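Long-range contacts in putative esterase (Uncultured bacterium, PDB 7C4D), which probably hydrolyses carboxylic ester bonds, as a marine bacterial esterase with the alpha/beta hydrolase fold: residues 114-118 / 267-271; 211-217 / 238-242; 217-223 / 243-249. All blocks are in the same frame, centred on the assembly; numbering follows the deposited sequence.

Contact 1: residues 114-118 / 267-271; sequences KKLIV and TLEFL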
loop_
_atom_site.group_PDB
_atom_site.type_symbol
_atom_site.label_atom_id
_atom_site.label_comp_id
_atom_site.label_asym_id
_atom_site.label_seq_id
_atom_site.Cartn_x
_atom_site.Cartn_y
_atom_site.Cartn_z
ATOM N N LYS A 114 -0.694 -16.577 7.391
ATOM C CA LYS A 114 0.371 -17.264 8.099
ATOM C C LYS A 114 1.169 -16.237 8.883
ATOM O O LYS A 114 1.368 -16.404 10.068
ATOM C CB LYS A 114 1.311 -18.019 7.156
ATOM C CG LYS A 114 0.675 -19.057 6.243
ATOM C CD LYS A 114 1.589 -19.419 5.090
ATOM C CE LYS A 114 1.095 -20.537 4.192
ATOM N NZ LYS A 114 1.329 -21.872 4.793
ATOM N N LYS A 115 1.651 -15.184 8.218
ATOM C CA LYS A 115 2.404 -14.161 8.917
ATOM C C LYS A 115 2.137 -12.846 8.214
ATOM O O LYS A 115 1.829 -12.854 7.025
ATOM C CB LYS A 115 3.911 -14.429 8.851
ATOM C CG LYS A 115 4.444 -15.606 9.652
ATOM C CD LYS A 115 5.898 -15.391 10.064
ATOM C CE LYS A 115 6.417 -16.588 10.824
ATOM N NZ LYS A 115 6.593 -17.721 9.887
ATOM N N LEU A 116 2.242 -11.739 8.961
ATOM C CA LEU A 116 1.854 -10.455 8.417
ATOM C C LEU A 116 3.010 -9.459 8.527
ATOM O O LEU A 116 3.597 -9.285 9.594
ATOM C CB LEU A 116 0.629 -9.962 9.183
ATOM C CG LEU A 116 0.267 -8.485 8.986
ATOM C CD1 LEU A 116 0.016 -8.166 7.509
ATOM C CD2 LEU A 116 -0.943 -8.091 9.841
ATOM N N ILE A 117 3.316 -8.784 7.415
ATOM C CA ILE A 117 4.275 -7.692 7.538
ATOM C C ILE A 117 3.567 -6.374 7.230
ATOM O O ILE A 117 2.965 -6.253 6.163
ATOM C CB ILE A 117 5.532 -7.884 6.647
ATOM C CG1 ILE A 117 6.392 -9.099 7.057
ATOM C CG2 ILE A 117 6.358 -6.620 6.681
ATOM C CD1 ILE A 117 7.505 -9.426 6.063
ATOM N N VAL A 118 3.643 -5.403 8.159
ATOM C CA VAL A 118 3.056 -4.079 7.984
ATOM C C VAL A 118 4.156 -3.018 7.871
ATOM O O VAL A 118 4.869 -2.780 8.851
ATOM C CB VAL A 118 2.073 -3.748 9.130
ATOM C CG1 VAL A 118 1.646 -2.291 9.087
ATOM C CG2 VAL A 118 0.880 -4.680 9.123
ATOM N N THR A 267 12.414 -8.909 6.132
ATOM C CA THR A 267 11.336 -9.740 5.612
ATOM C C THR A 267 11.758 -11.213 5.652
ATOM O O THR A 267 10.991 -12.058 6.116
ATOM C CB THR A 267 10.961 -9.281 4.187
ATOM O OG1 THR A 267 10.466 -7.940 4.229
ATOM C CG2 THR A 267 10.014 -10.198 3.431
ATOM N N LEU A 268 12.975 -11.540 5.170
ATOM C CA LEU A 268 13.402 -12.944 5.092
ATOM C C LEU A 268 13.760 -13.508 6.455
ATOM O O LEU A 268 13.654 -14.707 6.660
ATOM C CB LEU A 268 14.539 -13.159 4.083
ATOM C CG LEU A 268 14.114 -13.043 2.603
ATOM C CD1 LEU A 268 15.301 -13.106 1.627
ATOM C CD2 LEU A 268 13.044 -14.061 2.209
ATOM N N GLU A 269 14.163 -12.646 7.396
ATOM C CA GLU A 269 14.417 -13.113 8.750
ATOM C C GLU A 269 13.107 -13.390 9.521
ATOM O O GLU A 269 13.112 -14.158 10.484
ATOM C CB GLU A 269 15.346 -12.128 9.463
ATOM C CG GLU A 269 16.765 -12.101 8.892
ATOM C CD GLU A 269 17.659 -10.934 9.323
ATOM O OE1 GLU A 269 17.191 -10.035 10.078
ATOM O OE2 GLU A 269 18.820 -10.891 8.891
ATOM N N PHE A 270 11.984 -12.774 9.108
ATOM C CA PHE A 270 10.694 -12.923 9.801
ATOM C C PHE A 270 9.848 -14.041 9.180
ATOM O O PHE A 270 9.361 -14.886 9.880
ATOM C CB PHE A 270 9.937 -11.585 9.836
ATOM C CG PHE A 270 8.558 -11.639 10.446
ATOM C CD1 PHE A 270 8.394 -11.866 11.802
ATOM C CD2 PHE A 270 7.410 -11.505 9.666
ATOM C CE1 PHE A 270 7.116 -11.932 12.364
ATOM C CE2 PHE A 270 6.136 -11.516 10.238
ATOM C CZ PHE A 270 5.993 -11.722 11.595
ATOM N N LEU A 271 9.676 -14.071 7.851
ATOM C CA LEU A 271 8.787 -15.033 7.218
ATOM C C LEU A 271 9.376 -16.445 7.236
ATOM O O LEU A 271 10.582 -16.600 7.201
ATOM C CB LEU A 271 8.521 -14.619 5.781
ATOM C CG LEU A 271 7.832 -13.278 5.584
ATOM C CD1 LEU A 271 7.624 -13.031 4.102
ATOM C CD2 LEU A 271 6.511 -13.237 6.359
ATOM O OXT LEU A 271 8.629 -17.450 7.262
#
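Lys115, on the strand, meets the last two residues of the chain along almost its whole side chain. Its CB sits 3.8 Å from CD2 of Leu271 and nearly as close to CE2 of Phe270. Further out, CD lies over one face of the Phe270 ring, 4.0 Å from the centroid and 18° off the normal, a CH-pi contact displaced toward the rim. CE follows the backbone instead, 3.5 Å from the carbonyl O of Phe270. The chain is extended to this point and then bends (chi4 71°), which brings NZ beside the C-terminal carboxylate. There NZ forms a weak salt bridge with OXT of Leu271, at 3.3 Å.

Two residues along, Ile117 continues the apolar seam. Its CG1 is 3.7 Å from CD2 of Phe270, the two side chains sliding past each other in opposite directions. Its CD1 reaches CG2 of Thr267 at 3.7 Å and lies near the isobutyl group of Leu271. OG1 of Thr267 is satisfied within the helix by Phe263 O.

Helix 260-270 thus packs its C-terminal end on the sheet face that carries Lys115 and Ile117, while Leu116 points away from it to helix 97-108. Strand 113-119 runs between strands 90-95 and 217-222, and Phe270 extends over the latter to touch Leu218.

Contact 2: residues 211-217 / 238-242; sequences IPVHVPA and EIFPD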
loop_
_atom_site.group_PDB
_atom_site.type_symbol
_atom_site.label_atom_id
_atom_site.label_comp_id
_atom_site.label_asym_id
_atom_site.label_seq_id
_atom_site.Cartn_x
_atom_site.Cartn_y
_atom_site.Cartn_z
ATOM N N ILE A 211 -10.219 -8.693 19.012
ATOM C CA ILE A 211 -8.884 -8.582 19.579
ATOM C C ILE A 211 -8.790 -9.660 20.651
ATOM O O ILE A 211 -9.816 -9.967 21.241
ATOM C CB ILE A 211 -8.752 -7.183 20.209
ATOM C CG1 ILE A 211 -8.168 -6.167 19.232
ATOM C CG2 ILE A 211 -7.995 -7.193 21.533
ATOM C CD1 ILE A 211 -8.386 -4.738 19.704
ATOM N N PRO A 212 -7.628 -10.321 20.902
ATOM C CA PRO A 212 -6.410 -10.159 20.093
ATOM C C PRO A 212 -6.437 -10.982 18.803
ATOM O O PRO A 212 -7.185 -11.968 18.698
ATOM C CB PRO A 212 -5.313 -10.736 21.008
ATOM C CG PRO A 212 -6.033 -11.830 21.804
ATOM C CD PRO A 212 -7.440 -11.303 21.991
ATOM N N VAL A 213 -5.612 -10.566 17.824
ATOM C CA VAL A 213 -5.417 -11.364 16.621
ATOM C C VAL A 213 -4.207 -12.272 16.854
ATOM O O VAL A 213 -3.108 -11.777 17.135
ATOM C CB VAL A 213 -5.220 -10.491 15.367
ATOM C CG1 VAL A 213 -5.140 -11.345 14.109
ATOM C CG2 VAL A 213 -6.297 -9.438 15.205
ATOM N N HIS A 214 -4.421 -13.584 16.700
ATOM C CA HIS A 214 -3.400 -14.609 16.907
ATOM C C HIS A 214 -2.647 -14.908 15.606
ATOM O O HIS A 214 -2.671 -16.036 15.097
ATOM C CB HIS A 214 -4.024 -15.898 17.470
ATOM C CG HIS A 214 -4.754 -15.740 18.761
ATOM N ND1 HIS A 214 -4.103 -15.551 19.969
ATOM C CD2 HIS A 214 -6.074 -15.751 19.044
ATOM C CE1 HIS A 214 -4.992 -15.433 20.936
ATOM N NE2 HIS A 214 -6.211 -15.561 20.394
ATOM N N VAL A 215 -1.987 -13.881 15.054
ATOM C CA VAL A 215 -1.191 -14.032 13.841
ATOM C C VAL A 215 0.122 -13.329 14.132
ATOM O O VAL A 215 0.079 -12.206 14.627
ATOM C CB VAL A 215 -1.858 -13.409 12.589
ATOM C CG1 VAL A 215 -0.964 -13.470 11.346
ATOM C CG2 VAL A 215 -3.211 -14.040 12.291
ATOM N N PRO A 216 1.303 -13.954 13.872
ATOM C CA PRO A 216 2.587 -13.253 13.992
ATOM C C PRO A 216 2.666 -12.039 13.058
ATOM O O PRO A 216 2.412 -12.161 11.879
ATOM C CB PRO A 216 3.646 -14.300 13.588
ATOM C CG PRO A 216 2.949 -15.634 13.734
ATOM C CD PRO A 216 1.468 -15.369 13.502
ATOM N N ALA A 217 3.048 -10.874 13.575
ATOM C CA ALA A 217 3.084 -9.691 12.752
ATOM C C ALA A 217 4.424 -8.980 12.925
ATOM O O ALA A 217 4.990 -8.947 14.013
ATOM C CB ALA A 217 1.947 -8.766 13.152
ATOM N N GLU A 238 -2.029 -4.304 21.570
ATOM C CA GLU A 238 -3.391 -4.685 21.910
ATOM C C GLU A 238 -3.970 -5.569 20.813
ATOM O O GLU A 238 -4.546 -6.624 21.095
ATOM C CB GLU A 238 -4.201 -3.397 22.041
ATOM C CG GLU A 238 -5.463 -3.514 22.874
ATOM C CD GLU A 238 -6.291 -2.242 22.764
ATOM O OE1 GLU A 238 -5.759 -1.165 23.078
ATOM O OE2 GLU A 238 -7.444 -2.322 22.304
ATOM N N ILE A 239 -3.801 -5.152 19.551
ATOM C CA ILE A 239 -4.314 -5.955 18.448
ATOM C C ILE A 239 -3.429 -7.195 18.207
ATOM O O ILE A 239 -3.932 -8.299 17.991
ATOM C CB ILE A 239 -4.417 -5.071 17.189
ATOM C CG1 ILE A 239 -5.296 -3.836 17.407
ATOM C CG2 ILE A 239 -4.846 -5.874 15.978
ATOM C CD1 ILE A 239 -5.207 -2.818 16.298
ATOM N N PHE A 240 -2.098 -7.009 18.189
ATOM C CA PHE A 240 -1.146 -8.079 17.883
ATOM C C PHE A 240 -0.156 -8.216 19.041
ATOM O O PHE A 240 0.875 -7.545 19.030
ATOM C CB PHE A 240 -0.338 -7.726 16.629
ATOM C CG PHE A 240 -1.151 -7.546 15.369
ATOM C CD1 PHE A 240 -1.651 -8.637 14.682
ATOM C CD2 PHE A 240 -1.418 -6.286 14.874
ATOM C CE1 PHE A 240 -2.381 -8.479 13.518
ATOM C CE2 PHE A 240 -2.172 -6.125 13.724
ATOM C CZ PHE A 240 -2.654 -7.223 13.045
ATOM N N PRO A 241 -0.469 -9.009 20.099
ATOM C CA PRO A 241 0.322 -9.023 21.334
ATOM C C PRO A 241 1.791 -9.402 21.160
ATOM O O PRO A 241 2.653 -8.869 21.845
ATOM C CB PRO A 241 -0.416 -10.053 22.197
ATOM C CG PRO A 241 -1.838 -9.941 21.724
ATOM C CD PRO A 241 -1.669 -9.849 20.219
ATOM N N ASP A 242 2.068 -10.275 20.196
ATOM C CA ASP A 242 3.423 -10.747 19.969
ATOM C C ASP A 242 4.061 -10.059 18.747
ATOM O O ASP A 242 5.042 -10.548 18.207
ATOM C CB ASP A 242 3.406 -12.278 19.903
ATOM C CG ASP A 242 2.559 -12.825 18.762
ATOM O OD1 ASP A 242 1.536 -12.198 18.434
ATOM O OD2 ASP A 242 2.929 -13.882 18.204
HETATM O O HOH W 1 -0.569 -11.262 17.551
HETATM O O HOH W 2 1.614 -10.367 16.133
HETATM O O HOH W 3 5.491 -11.182 15.558
#
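Val213 N donates to the carbonyl O of Ile239 at 2.8 Å, with an N-H...O angle of 168°. The bond ties the last turn of helix 232-239 to the loop that leads into strand 217-222. The Val213 and Ile239 side chains run side by side, pointing the same way, with their CG2 atoms in contact. Ile211 lies slantwise against the Ile239 side chain, its CD1 being 4.0 Å from Ile239 CG1, and Pro212, preceded by a cis peptide, rests CB on Pro241 CG at 3.6 Å.

Phe240 is the first residue to leave helical geometry, and its ring is held from both faces. CB of Ala217 lies over one, 4.2 Å from the centroid in a CH-pi contact, and Ile239 CG2 over the other. With CG anti to its own carbonyl carbon (chi1 -61°), the ring also brings CE1 to 3.9 Å from Val213 CB and continues inward to Met103 and Leu116. An alanine here is likely to leave a gap beside Ala217 and Val213 and take away the surface that Met103 and Leu116 pack against.

In the beta-alpha-beta unit of this alpha/beta hydrolase fold, the contact brings the approach to the first strand against the turn between helix and second strand. Three waters lie between the two segments here. Water 3 donates to both Ala217 O and Asp242 O, the former at 2.8 Å. Waters 1 and 2 lie between Asp242 OD1 and the carbonyls of Val213 and Val215 respectively, though not all of the bonds within their range can be made at once. Between those two carbonyls His214 centres an inverse gamma turn, its Val215 N to Val213 O bond weak at 3.2 Å.

Contact 3: residues 217-223 / 243-249; sequences ALFLKGE and AKLVTIP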
loop_
_atom_site.group_PDB
_atom_site.type_symbol
_atom_site.label_atom_id
_atom_site.label_comp_id
_atom_site.label_asym_id
_atom_site.label_seq_id
_atom_site.Cartn_x
_atom_site.Cartn_y
_atom_site.Cartn_z
ATOM N N ALA A 217 3.048 -10.874 13.575
ATOM C CA ALA A 217 3.084 -9.691 12.752
ATOM C C ALA A 217 4.424 -8.980 12.925
ATOM O O ALA A 217 4.990 -8.947 14.013
ATOM C CB ALA A 217 1.947 -8.766 13.152
ATOM N N LEU A 218 4.858 -8.318 11.851
ATOM C CA LEU A 218 6.064 -7.486 11.853
ATOM C C LEU A 218 5.700 -6.076 11.381
ATOM O O LEU A 218 5.119 -5.924 10.310
ATOM C CB LEU A 218 7.133 -8.131 10.952
ATOM C CG LEU A 218 8.380 -7.274 10.654
ATOM C CD1 LEU A 218 9.130 -6.937 11.935
ATOM C CD2 LEU A 218 9.325 -7.988 9.669
ATOM N N PHE A 219 5.973 -5.059 12.218
ATOM C CA PHE A 219 5.832 -3.662 11.831
ATOM C C PHE A 219 7.228 -3.134 11.500
ATOM O O PHE A 219 8.133 -3.127 12.345
ATOM C CB PHE A 219 5.108 -2.868 12.930
ATOM C CG PHE A 219 3.641 -3.205 13.053
ATOM C CD1 PHE A 219 3.220 -4.430 13.566
ATOM C CD2 PHE A 219 2.666 -2.328 12.574
ATOM C CE1 PHE A 219 1.862 -4.754 13.659
ATOM C CE2 PHE A 219 1.311 -2.667 12.624
ATOM C CZ PHE A 219 0.911 -3.873 13.172
ATOM N N LEU A 220 7.403 -2.719 10.244
ATOM C CA LEU A 220 8.642 -2.097 9.813
ATOM C C LEU A 220 8.430 -0.587 9.713
ATOM O O LEU A 220 7.649 -0.116 8.901
ATOM C CB LEU A 220 9.072 -2.688 8.473
ATOM C CG LEU A 220 9.665 -4.101 8.489
ATOM C CD1 LEU A 220 9.725 -4.594 7.056
ATOM C CD2 LEU A 220 11.076 -4.083 9.061
ATOM N N LYS A 221 9.157 0.155 10.542
ATOM C CA LYS A 221 9.104 1.599 10.652
ATOM C C LYS A 221 10.282 2.213 9.898
ATOM O O LYS A 221 11.403 1.743 10.017
ATOM C CB LYS A 221 9.307 1.959 12.123
ATOM C CG LYS A 221 9.038 3.419 12.432
ATOM C CD LYS A 221 9.669 3.928 13.700
ATOM C CE LYS A 221 9.892 5.424 13.640
ATOM N NZ LYS A 221 10.763 5.841 14.758
ATOM N N GLY A 222 10.029 3.245 9.092
ATOM C CA GLY A 222 11.127 4.053 8.567
ATOM C C GLY A 222 11.647 5.006 9.646
ATOM O O GLY A 222 10.860 5.651 10.347
ATOM N N GLU A 223 12.969 5.059 9.823
ATOM C CA GLU A 223 13.590 5.910 10.847
ATOM C C GLU A 223 13.158 7.372 10.685
ATOM O O GLU A 223 12.832 8.017 11.673
ATOM C CB GLU A 223 15.122 5.822 10.770
ATOM C CG GLU A 223 15.861 6.519 11.910
ATOM C CD GLU A 223 17.295 6.954 11.631
ATOM O OE1 GLU A 223 17.964 6.347 10.766
ATOM O OE2 GLU A 223 17.746 7.919 12.276
ATOM N N ALA A 243 3.539 -8.894 18.333
ATOM C CA ALA A 243 4.047 -8.159 17.197
ATOM C C ALA A 243 5.516 -7.777 17.404
ATOM O O ALA A 243 5.922 -7.449 18.506
ATOM C CB ALA A 243 3.217 -6.924 16.963
ATOM N N LYS A 244 6.286 -7.707 16.318
ATOM C CA LYS A 244 7.627 -7.165 16.454
ATOM C C LYS A 244 7.680 -5.861 15.679
ATOM O O LYS A 244 7.009 -5.746 14.659
ATOM C CB LYS A 244 8.650 -8.188 15.970
ATOM C CG LYS A 244 8.849 -9.387 16.896
ATOM C CD LYS A 244 9.250 -10.644 16.151
ATOM C CE LYS A 244 9.933 -11.685 17.012
ATOM N NZ LYS A 244 11.345 -11.313 17.273
ATOM N N LEU A 245 8.422 -4.884 16.216
ATOM C CA LEU A 245 8.658 -3.576 15.616
ATOM C C LEU A 245 10.136 -3.431 15.269
ATOM O O LEU A 245 10.988 -3.634 16.121
ATOM C CB LEU A 245 8.291 -2.491 16.622
ATOM C CG LEU A 245 6.861 -1.968 16.538
ATOM C CD1 LEU A 245 5.912 -2.920 17.229
ATOM C CD2 LEU A 245 6.759 -0.578 17.148
ATOM N N VAL A 246 10.429 -3.043 14.027
ATOM C CA VAL A 246 11.801 -2.951 13.583
ATOM C C VAL A 246 11.920 -1.650 12.798
ATOM O O VAL A 246 11.129 -1.399 11.892
ATOM C CB VAL A 246 12.189 -4.192 12.749
ATOM C CG1 VAL A 246 13.403 -3.965 11.868
ATOM C CG2 VAL A 246 12.371 -5.448 13.599
ATOM N N THR A 247 12.923 -0.839 13.155
ATOM C CA THR A 247 13.223 0.418 12.480
ATOM C C THR A 247 14.334 0.210 11.456
ATOM O O THR A 247 15.429 -0.221 11.818
ATOM C CB THR A 247 13.558 1.498 13.516
ATOM O OG1 THR A 247 12.377 1.683 14.305
ATOM C CG2 THR A 247 14.004 2.807 12.913
ATOM N N ILE A 248 14.034 0.480 10.174
ATOM C CA ILE A 248 15.049 0.465 9.128
ATOM C C ILE A 248 15.758 1.817 9.156
ATOM O O ILE A 248 15.108 2.825 8.863
ATOM C CB ILE A 248 14.411 0.228 7.749
ATOM C CG1 ILE A 248 13.679 -1.116 7.672
ATOM C CG2 ILE A 248 15.422 0.418 6.628
ATOM C CD1 ILE A 248 13.093 -1.423 6.306
ATOM N N PRO A 249 17.073 1.882 9.504
ATOM C CA PRO A 249 17.833 3.144 9.514
ATOM C C PRO A 249 17.857 3.914 8.193
ATOM O O PRO A 249 18.005 3.326 7.125
ATOM C CB PRO A 249 19.289 2.740 9.781
ATOM C CG PRO A 249 19.312 1.248 9.530
ATOM C CD PRO A 249 17.923 0.739 9.868
#
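Strands 217-222 and 244-248 run parallel, their axes 27° apart, and six backbone hydrogen bonds join the segments from Lys244 N to Ala217 O at one end to Glu223 N to Ile248 O at the other. They are the two strands of a right-handed beta-alpha-beta crossover through helix 232-239, and strand 244-248 is one of the two edge strands of the sheet. The shortest bond, Phe219 N to Lys244 O, is 2.7 Å and nearly straight at 172°.

On the face turned to helix 260-270, Leu220 and Val246 lie side by side, CD2 to CG1 3.6 Å. The Leu218 side chain runs aslant to that of Val246, its CD1 3.9 Å from Val246 CG2. On the other face, Phe219 CB is 4.1 Å from Leu245 CG, and both side chains touch Ile236 of helix 232-239. Lys221, CG anti to its backbone N (chi1 -170°), runs beside Thr247, with CD 3.6 Å from OG1.

At the C-terminal end, Gly222 N donates to OD1 of Asp120, probably the acid of a Ser-His-Asp triad. Beyond it Glu223 OE1 accepts from Gly250 N and lies 3.4 Å from Pro249 CA.

How the contacts relate
Contacts 1 and 3 meet on the central sheet, where strands 113-119 and 217-222 are neighbours: Leu116 O lies 2.8 Å from Leu218 N, a probable hydrogen bond. Contact 3 is backbone pairing at the sheet's outer margin, whereas contact 1 is helix-on-sheet packing by side chains, ending in one weak salt bridge. Contact 2 shares Ala217 with contact 3 and joins the lead-in of strand 217-222 to the turn before strand 244-248; it adds waters to a single direct backbone bond, where contact 3 has six. Phe240 CD2 packs against Phe219 CZ at 3.8 Å. Contact 1 has no fully exposed residue among those that touch; contacts 2 and 3 each mix buried residues with four exposed ones.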